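Local coordinates for GTN Reductase (PDB 5N6G), which probably reduces activated carbon-carbon double bonds as an FMN-dependent ene-reductase of the Old Yellow Enzyme family, with NADH or NADPH as hydride source, at residues 2-7 with 311-316; 229-234 with 250-255; 244-249 with 286-291. One frame throughout, in Å; residues are numbered along the deposited sequence. Where two conformers were deposited one is given.

Contact 1 (2-7 with 311-316); sequences TSLFEP and QSAIEA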
loop_
_atom_site.group_PDB
_atom_site.type_symbol
_atom_site.label_atom_id
_atom_site.label_comp_id
_atom_site.label_asym_id
_atom_site.label_seq_id
_atom_site.Cartn_x
_atom_site.Cartn_y
_atom_site.Cartn_z
ATOM N N THR A 2 15.804 -15.005 -15.421
ATOM C CA THR A 2 14.454 -14.449 -15.368
ATOM C C THR A 2 14.449 -13.028 -15.915
ATOM O O THR A 2 15.326 -12.228 -15.607
ATOM C CB THR A 2 13.914 -14.450 -13.950
ATOM O OG1 THR A 2 14.056 -15.759 -13.392
ATOM C CG2 THR A 2 12.430 -14.067 -13.949
ATOM N N SER A 3 13.434 -12.718 -16.710
ATOM C CA SER A 3 13.285 -11.418 -17.337
ATOM C C SER A 3 12.173 -10.636 -16.649
ATOM O O SER A 3 11.182 -11.210 -16.206
ATOM C CB SER A 3 12.948 -11.583 -18.815
ATOM O OG SER A 3 12.546 -10.372 -19.410
ATOM N N LEU A 4 12.348 -9.314 -16.599
ATOM C CA LEU A 4 11.296 -8.406 -16.149
ATOM C C LEU A 4 10.004 -8.606 -16.930
ATOM O O LEU A 4 8.912 -8.318 -16.417
ATOM C CB LEU A 4 11.787 -6.960 -16.311
ATOM C CG LEU A 4 10.898 -5.798 -15.838
ATOM C CD1 LEU A 4 10.697 -5.856 -14.347
ATOM C CD2 LEU A 4 11.506 -4.454 -16.239
ATOM N N PHE A 5 10.108 -9.068 -18.168
ATOM C CA PHE A 5 8.976 -9.136 -19.072
ATOM C C PHE A 5 8.296 -10.491 -19.071
ATOM O O PHE A 5 7.253 -10.636 -19.709
ATOM C CB PHE A 5 9.440 -8.737 -20.481
ATOM C CG PHE A 5 10.051 -7.366 -20.510
ATOM C CD1 PHE A 5 9.253 -6.240 -20.404
ATOM C CD2 PHE A 5 11.420 -7.203 -20.602
ATOM C CE1 PHE A 5 9.814 -4.971 -20.396
ATOM C CE2 PHE A 5 11.987 -5.940 -20.594
ATOM C CZ PHE A 5 11.186 -4.825 -20.488
ATOM N N GLU A 6 8.800 -11.453 -18.319
ATOM C CA GLU A 6 8.161 -12.756 -18.384
ATOM C C GLU A 6 7.206 -12.969 -17.217
ATOM O O GLU A 6 7.253 -12.262 -16.205
ATOM C CB GLU A 6 9.219 -13.862 -18.426
ATOM C CG GLU A 6 9.742 -14.309 -17.102
ATOM C CD GLU A 6 10.890 -15.304 -17.253
ATOM O OE1 GLU A 6 11.972 -14.894 -17.719
ATOM O OE2 GLU A 6 10.700 -16.496 -16.927
ATOM N N PRO A 7 6.296 -13.932 -17.342
ATOM C CA PRO A 7 5.250 -14.101 -16.326
ATOM C C PRO A 7 5.800 -14.520 -14.976
ATOM O O PRO A 7 6.930 -14.993 -14.828
ATOM C CB PRO A 7 4.352 -15.199 -16.908
ATOM C CG PRO A 7 4.681 -15.258 -18.360
ATOM C CD PRO A 7 6.096 -14.825 -18.497
ATOM N N GLN A 311 16.780 0.342 -16.637
ATOM C CA GLN A 311 17.983 -0.486 -16.571
ATOM C C GLN A 311 18.114 -1.170 -15.211
ATOM O O GLN A 311 18.459 -2.358 -15.139
ATOM C CB GLN A 311 19.226 0.350 -16.872
ATOM C CG GLN A 311 20.481 -0.495 -17.104
ATOM C CD GLN A 311 20.283 -1.559 -18.176
ATOM O OE1 GLN A 311 19.646 -1.320 -19.204
ATOM N NE2 GLN A 311 20.811 -2.750 -17.928
ATOM N N SER A 312 17.831 -0.453 -14.121
ATOM C CA SER A 312 17.967 -1.073 -12.805
ATOM C C SER A 312 16.889 -2.119 -12.558
ATOM O O SER A 312 17.149 -3.127 -11.890
ATOM C CB SER A 312 17.939 -0.010 -11.701
ATOM O OG SER A 312 16.748 0.757 -11.757
ATOM N N ALA A 313 15.686 -1.926 -13.097
ATOM C CA ALA A 313 14.663 -2.954 -12.947
ATOM C C ALA A 313 15.020 -4.210 -13.721
ATOM O O ALA A 313 14.852 -5.323 -13.214
ATOM C CB ALA A 313 13.306 -2.420 -13.400
ATOM N N ILE A 314 15.505 -4.061 -14.953
ATOM C CA ILE A 314 15.914 -5.225 -15.721
ATOM C C ILE A 314 17.007 -5.982 -14.979
ATOM O O ILE A 314 16.955 -7.210 -14.843
ATOM C CB ILE A 314 16.369 -4.798 -17.123
ATOM C CG1 ILE A 314 15.150 -4.313 -17.909
ATOM C CG2 ILE A 314 17.059 -5.951 -17.842
ATOM C CD1 ILE A 314 15.495 -3.698 -19.247
ATOM N N GLU A 315 17.995 -5.257 -14.463
ATOM C CA GLU A 315 19.134 -5.908 -13.813
ATOM C C GLU A 315 18.720 -6.568 -12.497
ATOM O O GLU A 315 19.215 -7.651 -12.153
ATOM C CB GLU A 315 20.260 -4.894 -13.580
ATOM C CG GLU A 315 20.967 -4.492 -14.867
ATOM C CD GLU A 315 22.033 -3.425 -14.667
ATOM O OE1 GLU A 315 22.320 -3.063 -13.506
ATOM O OE2 GLU A 315 22.583 -2.945 -15.680
ATOM N N ALA A 316 17.807 -5.945 -11.754
ATOM C CA ALA A 316 17.415 -6.503 -10.462
ATOM C C ALA A 316 16.676 -7.822 -10.629
ATOM O O ALA A 316 16.844 -8.744 -9.820
ATOM C CB ALA A 316 16.556 -5.499 -9.690
HETATM O O HOH W 1 15.165 -8.524 -16.597
#
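The backbone O of Ile314 takes a hydrogen bond from a water whose oxygen lies 2.8 Å away, and that same water accepts from the backbone N of Leu4 at 2.9 Å. No direct hydrogen bond joins the two segments, so this single water makes the polar link between them. Beside it the contact is greasy. Leu4 CD2 comes to 3.9 Å from Ala313 CB and also rests against Ile314 CG1, one methyl touching two successive residues of the helix. The leucine reaches there because its CG stands anti to the backbone N (chi1 -177°), and its side chain runs at about a right angle to that of Ile314. Phe5 contributes more loosely, its CE2 lying 4.4 Å from Ile314 CD1, which approaches the ring obliquely.

In the TIM barrel, residues 311-316 belong to helix 310-318, which connects the seventh and eighth strands, while residues 2-7 lead into the short strand 8-10. Leu4 and Phe5 also touch Ile19 of the first barrel strand, and Ala313 packs on Val325 and Phe327 of the eighth, where the barrel closes.

The N-terminal segment holds its own shape. Ser3 to Glu6 form a type I turn, and Ser3 OG accepts from Phe5 N at 3.0 Å, an ST turn with a nearly straight bond (165°). Glu6 OE1 takes Ser3 N at 2.8 Å, from above the carboxylate plane. On the helix, Gln311 NE2 reaches Glu315 OE2 at 2.9 Å, on the anti side of the carboxylate and tilted some 31° out of its plane.

Contact 2 (229-234 with 250-255); sequences IRLSPV and NYVVEQ. With FMN (flavin mononucleotide), chain B.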
loop_
_atom_site.group_PDB
_atom_site.type_symbol
_atom_site.label_atom_id
_atom_site.label_comp_id
_atom_site.label_asym_id
_atom_site.label_seq_id
_atom_site.Cartn_x
_atom_site.Cartn_y
_atom_site.Cartn_z
ATOM N N ILE A 229 1.474 -8.041 1.317
ATOM C CA ILE A 229 1.689 -6.989 2.308
ATOM C C ILE A 229 2.762 -6.054 1.789
ATOM O O ILE A 229 3.733 -6.494 1.169
ATOM C CB ILE A 229 2.082 -7.586 3.678
ATOM C CG1 ILE A 229 2.175 -6.515 4.763
ATOM C CG2 ILE A 229 3.357 -8.429 3.558
ATOM C CD1 ILE A 229 2.106 -7.089 6.169
ATOM N N ARG A 230 2.622 -4.768 2.088
ATOM C CA ARG A 230 3.640 -3.777 1.762
ATOM C C ARG A 230 4.359 -3.332 3.032
ATOM O O ARG A 230 3.713 -2.966 4.016
ATOM C CB ARG A 230 3.022 -2.564 1.059
ATOM C CG ARG A 230 4.090 -1.665 0.459
ATOM C CD ARG A 230 3.540 -0.552 -0.382
ATOM N NE ARG A 230 4.414 -0.305 -1.523
ATOM C CZ ARG A 230 4.609 0.873 -2.108
ATOM N NH1 ARG A 230 4.062 1.964 -1.631
ATOM N NH2 ARG A 230 5.381 0.940 -3.178
ATOM N N LEU A 231 5.686 -3.284 2.981
ATOM C CA LEU A 231 6.535 -2.937 4.113
ATOM C C LEU A 231 7.531 -1.868 3.685
ATOM O O LEU A 231 7.934 -1.812 2.522
ATOM C CB LEU A 231 7.308 -4.169 4.643
ATOM C CG LEU A 231 6.440 -5.346 5.060
ATOM C CD1 LEU A 231 7.352 -6.580 5.271
ATOM C CD2 LEU A 231 5.653 -4.965 6.311
ATOM N N SER A 232 7.955 -1.030 4.628
ATOM C CA SER A 232 8.851 0.082 4.328
ATOM C C SER A 232 9.750 0.296 5.545
ATOM O O SER A 232 9.472 1.143 6.410
ATOM C CB SER A 232 8.072 1.354 3.971
ATOM O OG SER A 232 7.105 1.675 4.971
ATOM N N PRO A 233 10.842 -0.473 5.646
ATOM C CA PRO A 233 11.603 -0.533 6.912
ATOM C C PRO A 233 12.186 0.785 7.401
ATOM O O PRO A 233 12.323 0.958 8.619
ATOM C CB PRO A 233 12.725 -1.534 6.587
ATOM C CG PRO A 233 12.168 -2.401 5.523
ATOM C CD PRO A 233 11.229 -1.548 4.716
ATOM N N VAL A 234 12.575 1.712 6.528
ATOM C CA VAL A 234 13.310 2.884 6.986
ATOM C C VAL A 234 12.628 4.194 6.661
ATOM O O VAL A 234 13.190 5.250 6.946
ATOM C CB VAL A 234 14.751 2.905 6.427
ATOM C CG1 VAL A 234 15.520 1.667 6.854
ATOM C CG2 VAL A 234 14.758 3.023 4.922
ATOM N N ASN A 250 13.507 -8.081 10.233
ATOM C CA ASN A 250 13.876 -9.470 10.003
ATOM C C ASN A 250 12.936 -10.393 10.753
ATOM O O ASN A 250 12.520 -11.415 10.214
ATOM C CB ASN A 250 15.328 -9.717 10.394
ATOM C CG ASN A 250 16.328 -9.252 9.313
ATOM O OD1 ASN A 250 16.011 -8.414 8.447
ATOM N ND2 ASN A 250 17.539 -9.789 9.377
ATOM N N TYR A 251 12.557 -10.036 11.983
ATOM C CA TYR A 251 11.590 -10.845 12.722
ATOM C C TYR A 251 10.255 -10.885 11.995
ATOM O O TYR A 251 9.648 -11.950 11.854
ATOM C CB TYR A 251 11.404 -10.304 14.142
ATOM C CG TYR A 251 10.281 -10.993 14.888
ATOM C CD1 TYR A 251 10.503 -12.176 15.565
ATOM C CD2 TYR A 251 9.007 -10.462 14.895
ATOM C CE1 TYR A 251 9.465 -12.817 16.225
ATOM C CE2 TYR A 251 7.981 -11.087 15.526
ATOM C CZ TYR A 251 8.208 -12.262 16.198
ATOM O OH TYR A 251 7.175 -12.922 16.860
ATOM N N VAL A 252 9.774 -9.726 11.545
ATOM C CA VAL A 252 8.481 -9.661 10.863
ATOM C C VAL A 252 8.465 -10.610 9.674
ATOM O O VAL A 252 7.540 -11.419 9.520
ATOM C CB VAL A 252 8.166 -8.218 10.436
ATOM C CG1 VAL A 252 7.032 -8.181 9.426
ATOM C CG2 VAL A 252 7.800 -7.405 11.685
ATOM N N VAL A 253 9.477 -10.519 8.804
ATOM C CA VAL A 253 9.400 -11.355 7.603
ATOM C C VAL A 253 9.718 -12.813 7.900
ATOM O O VAL A 253 9.243 -13.697 7.180
ATOM C CB VAL A 253 10.275 -10.872 6.431
ATOM C CG1 VAL A 253 9.692 -9.675 5.796
ATOM C CG2 VAL A 253 11.747 -10.718 6.821
ATOM N N GLU A 254 10.490 -13.118 8.949
ATOM C CA GLU A 254 10.618 -14.503 9.368
ATOM C C GLU A 254 9.244 -15.083 9.687
ATOM O O GLU A 254 8.927 -16.208 9.297
ATOM C CB GLU A 254 11.545 -14.584 10.578
ATOM C CG GLU A 254 11.719 -15.958 11.133
ATOM C CD GLU A 254 12.117 -15.953 12.601
ATOM O OE1 GLU A 254 12.457 -14.871 13.137
ATOM O OE2 GLU A 254 12.068 -17.035 13.223
ATOM N N GLN A 255 8.417 -14.314 10.386
ATOM C CA GLN A 255 7.081 -14.792 10.700
ATOM C C GLN A 255 6.208 -14.857 9.457
ATOM O O GLN A 255 5.429 -15.801 9.297
ATOM C CB GLN A 255 6.432 -13.905 11.758
ATOM C CG GLN A 255 7.218 -13.795 13.042
ATOM C CD GLN A 255 7.888 -15.077 13.485
ATOM O OE1 GLN A 255 7.245 -16.104 13.646
ATOM N NE2 GLN A 255 9.196 -15.020 13.680
HETATM N N1 FMN B . 2.291 4.312 -1.352
HETATM C C2 FMN B . 1.351 3.470 -0.812
HETATM O O2 FMN B . 1.676 2.430 -0.195
HETATM N N3 FMN B . 0.013 3.755 -0.976
HETATM C C4 FMN B . -0.507 4.865 -1.615
HETATM O O4 FMN B . -1.723 5.002 -1.747
HETATM C C4A FMN B . 0.491 5.763 -2.154
HETATM N N5 FMN B . 0.081 6.822 -2.806
HETATM C C5A FMN B . 1.037 7.586 -3.453
HETATM C C6 FMN B . 0.611 8.646 -4.244
HETATM C C7 FMN B . 1.515 9.373 -5.006
HETATM C C7M FMN B . 0.999 10.495 -5.874
HETATM C C8 FMN B . 2.875 9.048 -4.976
HETATM C C8M FMN B . 3.872 9.774 -5.837
HETATM C C9 FMN B . 3.313 8.002 -4.167
HETATM C C9A FMN B . 2.399 7.265 -3.415
HETATM N N10 FMN B . 2.795 6.129 -2.676
HETATM C C10 FMN B . 1.870 5.374 -2.011
HETATM C "C1'" FMN B . 4.188 5.673 -2.793
HETATM C "C2'" FMN B . 4.406 4.920 -4.099
HETATM O "O2'" FMN B . 3.654 3.701 -4.112
HETATM C "C3'" FMN B . 5.876 4.594 -4.368
HETATM O "O3'" FMN B . 6.412 3.864 -3.267
HETATM C "C4'" FMN B . 6.744 5.829 -4.597
HETATM O "O4'" FMN B . 6.165 6.662 -5.605
HETATM C "C5'" FMN B . 8.176 5.469 -4.948
HETATM O "O5'" FMN B . 8.221 4.734 -6.188
HETATM P P FMN B . 8.684 5.362 -7.612
HETATM O O1P FMN B . 10.126 5.780 -7.419
HETATM O O2P FMN B . 7.788 6.570 -7.831
HETATM O O3P FMN B . 8.482 4.261 -8.588
#
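Leu231 CD1 meets Val253 CG1 at 3.9 Å, and the same methyl stands 4.5 Å from Val252 CG1. With no hydrogen bond across, one leucine branch laid against two neighbouring valines of the helix makes up the contact. Leu231 directs its CG anti to its own carbonyl carbon (chi1 -57°), and CB already points at the helix.

One residue back, Arg230 projects from the other side of the strand, into the barrel and onto the flavin. Its NH1 donates to FMN O2 at 2.8 Å and its NH2 to the ribityl O3' at 3.1 Å; NH1 adds weak bonds to O2' and O3'. FMN O2 lies at the guanidinium edge, near its plane. A positive group here would be expected to help stabilise negative charge at the N1–C2=O2 end of the reduced flavin.

Backbone bonds to both flanking strands fix the position of the arginine and leucine: Arg230 pairs with Ile177, Leu231 with His265 and Val267. The whole is the first half of a beta-alpha-beta unit, strand 227-231, helix 245-256, strand 263-267; the helix lies between helix 204-222, touched by Tyr251, and helix 286-295, touched by Val253.

Contact 3 (244-249 with 286-291); sequences DPQPLY and YASFKA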
loop_
_atom_site.group_PDB
_atom_site.type_symbol
_atom_site.label_atom_id
_atom_site.label_comp_id
_atom_site.label_asym_id
_atom_site.label_seq_id
_atom_site.Cartn_x
_atom_site.Cartn_y
_atom_site.Cartn_z
ATOM N N ASP A 244 16.278 0.936 15.158
ATOM C CA ASP A 244 16.888 -0.386 14.972
ATOM C C ASP A 244 15.966 -1.250 14.124
ATOM O O ASP A 244 15.408 -2.252 14.581
ATOM C CB ASP A 244 17.196 -1.016 16.323
ATOM C CG ASP A 244 18.353 -0.317 17.020
ATOM O OD1 ASP A 244 19.490 -0.447 16.523
ATOM O OD2 ASP A 244 18.119 0.390 18.035
ATOM N N PRO A 245 15.785 -0.876 12.860
ATOM C CA PRO A 245 14.849 -1.616 12.008
ATOM C C PRO A 245 15.279 -3.034 11.671
ATOM O O PRO A 245 14.405 -3.858 11.374
ATOM C CB PRO A 245 14.784 -0.748 10.740
ATOM C CG PRO A 245 16.073 -0.029 10.734
ATOM C CD PRO A 245 16.336 0.290 12.166
ATOM N N GLN A 246 16.573 -3.372 11.674
ATOM C CA GLN A 246 16.920 -4.694 11.142
ATOM C C GLN A 246 16.364 -5.830 11.989
ATOM O O GLN A 246 15.744 -6.752 11.422
ATOM C CB GLN A 246 18.437 -4.833 10.972
ATOM C CG GLN A 246 18.784 -6.029 10.089
ATOM C CD GLN A 246 18.793 -5.673 8.621
ATOM O OE1 GLN A 246 19.493 -4.750 8.218
ATOM N NE2 GLN A 246 18.064 -6.433 7.797
ATOM N N PRO A 247 16.567 -5.873 13.303
ATOM C CA PRO A 247 16.003 -7.008 14.060
ATOM C C PRO A 247 14.493 -7.038 14.019
ATOM O O PRO A 247 13.893 -8.125 14.023
ATOM C CB PRO A 247 16.547 -6.805 15.488
ATOM C CG PRO A 247 17.070 -5.414 15.525
ATOM C CD PRO A 247 17.449 -5.024 14.127
ATOM N N LEU A 248 13.869 -5.855 13.975
ATOM C CA LEU A 248 12.422 -5.746 13.938
ATOM C C LEU A 248 11.875 -6.340 12.662
ATOM O O LEU A 248 10.990 -7.217 12.690
ATOM C CB LEU A 248 12.043 -4.271 14.018
ATOM C CG LEU A 248 10.570 -3.880 13.940
ATOM C CD1 LEU A 248 9.760 -4.446 15.103
ATOM C CD2 LEU A 248 10.485 -2.353 13.856
ATOM N N TYR A 249 12.384 -5.853 11.531
ATOM C CA TYR A 249 11.856 -6.255 10.235
ATOM C C TYR A 249 12.306 -7.655 9.837
ATOM O O TYR A 249 11.535 -8.381 9.206
ATOM C CB TYR A 249 12.234 -5.210 9.187
ATOM C CG TYR A 249 11.212 -4.110 9.173
ATOM C CD1 TYR A 249 10.068 -4.207 8.377
ATOM C CD2 TYR A 249 11.338 -3.019 10.016
ATOM C CE1 TYR A 249 9.119 -3.212 8.379
ATOM C CE2 TYR A 249 10.385 -2.034 10.047
ATOM C CZ TYR A 249 9.279 -2.131 9.231
ATOM O OH TYR A 249 8.353 -1.132 9.292
ATOM N N TYR A 286 19.066 -4.956 2.906
ATOM C CA TYR A 286 17.885 -5.518 2.257
ATOM C C TYR A 286 18.099 -6.968 1.819
ATOM O O TYR A 286 17.126 -7.724 1.737
ATOM C CB TYR A 286 17.488 -4.650 1.067
ATOM C CG TYR A 286 16.988 -3.300 1.513
ATOM C CD1 TYR A 286 15.651 -3.094 1.776
ATOM C CD2 TYR A 286 17.877 -2.245 1.735
ATOM C CE1 TYR A 286 15.181 -1.856 2.224
ATOM C CE2 TYR A 286 17.412 -1.011 2.188
ATOM C CZ TYR A 286 16.079 -0.826 2.414
ATOM O OH TYR A 286 15.634 0.414 2.859
ATOM N N ALA A 287 19.335 -7.373 1.535
ATOM C CA ALA A 287 19.607 -8.788 1.257
ATOM C C ALA A 287 19.376 -9.662 2.487
ATOM O O ALA A 287 18.868 -10.784 2.372
ATOM C CB ALA A 287 21.035 -8.953 0.756
ATOM N N SER A 288 19.798 -9.189 3.664
ATOM C CA SER A 288 19.590 -9.931 4.906
ATOM C C SER A 288 18.103 -10.054 5.207
ATOM O O SER A 288 17.618 -11.098 5.675
ATOM C CB SER A 288 20.313 -9.204 6.048
ATOM O OG SER A 288 19.966 -9.741 7.315
ATOM N N PHE A 289 17.375 -8.978 4.942
ATOM C CA PHE A 289 15.929 -8.931 5.116
ATOM C C PHE A 289 15.234 -9.953 4.223
ATOM O O PHE A 289 14.400 -10.746 4.690
ATOM C CB PHE A 289 15.490 -7.491 4.818
ATOM C CG PHE A 289 14.024 -7.222 4.872
ATOM C CD1 PHE A 289 13.264 -7.484 6.009
ATOM C CD2 PHE A 289 13.396 -6.629 3.782
ATOM C CE1 PHE A 289 11.916 -7.179 6.039
ATOM C CE2 PHE A 289 12.058 -6.330 3.806
ATOM C CZ PHE A 289 11.313 -6.602 4.931
ATOM N N LYS A 290 15.584 -9.970 2.932
ATOM C CA LYS A 290 15.005 -10.959 2.033
ATOM C C LYS A 290 15.393 -12.369 2.445
ATOM O O LYS A 290 14.570 -13.291 2.372
ATOM C CB LYS A 290 15.450 -10.708 0.595
ATOM C CG LYS A 290 14.809 -11.674 -0.388
ATOM C CD LYS A 290 15.230 -11.370 -1.806
ATOM C CE LYS A 290 14.497 -12.287 -2.780
ATOM N NZ LYS A 290 15.108 -12.271 -4.129
ATOM N N ALA A 291 16.640 -12.561 2.887
ATOM C CA ALA A 291 17.050 -13.896 3.316
ATOM C C ALA A 291 16.281 -14.355 4.542
ATOM O O ALA A 291 16.022 -15.556 4.689
ATOM C CB ALA A 291 18.545 -13.938 3.594
#
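Phe289 sets the edge of its ring against the backbone O and CB of Tyr249: CE1 is 3.4 Å from that O, which sits near the ring plane, and 3.7 Å from Tyr249 CB. This is the tight part. The phenyl ring gets across because CG stands anti to the backbone N (chi1 177°), while the tyrosine ring itself leads off toward Glu186 and Leu189 of helix 184-189. Phe284, just before helix 286-295, and Phe289 pack their rings edge-to-face.

Toward solvent the fit slackens. Gln246 NE2 stays 3.8 Å from Ser288 OG, too long for a hydrogen bond, and 4.1 Å from Phe289 CB, a plain packing distance. The bent glutamine chain instead offers OE1 to the backbone N of Asp285 and NE2 to Asn250 OD1. The two segments run nearly parallel, at 16° with axes 10.2 Å apart, as neighbouring outer helices of a TIM barrel do, following its fifth and sixth strands.

Since the edge of an aromatic ring carries slight positive charge, Phe289 CE1 probably adds a weak C-H...O attraction to the van der Waals contact, whereas the glutamine amide ties the helices through Asp285, just ahead of the second segment.

Overall arrangement
Contacts 2 and 3 are two sides of one packing region, their centres 7 Å apart, because both use helix 245-256. Val253 CG1 lies 3.4 Å from Phe289 CE1, carrying the apolar core of 229-234 with 250-255 into that of 244-249 with 286-291, and Asn250 ND2 probably hydrogen-bonds Ser288 OG at 3.2 Å. Contact 1 stands apart, its centre 23 Å from each of the others, though its nearest atoms come to about 7 Å from those of contact 3, without touching. Arg230 in contact 2 touches the flavin directly; the side chain of Ala313 is about 10 Å from the bound FMN, that of Tyr249 about 12 Å. The 2-phenylacrylic acid is about 12 Å from the side chains of Leu231 and Tyr249.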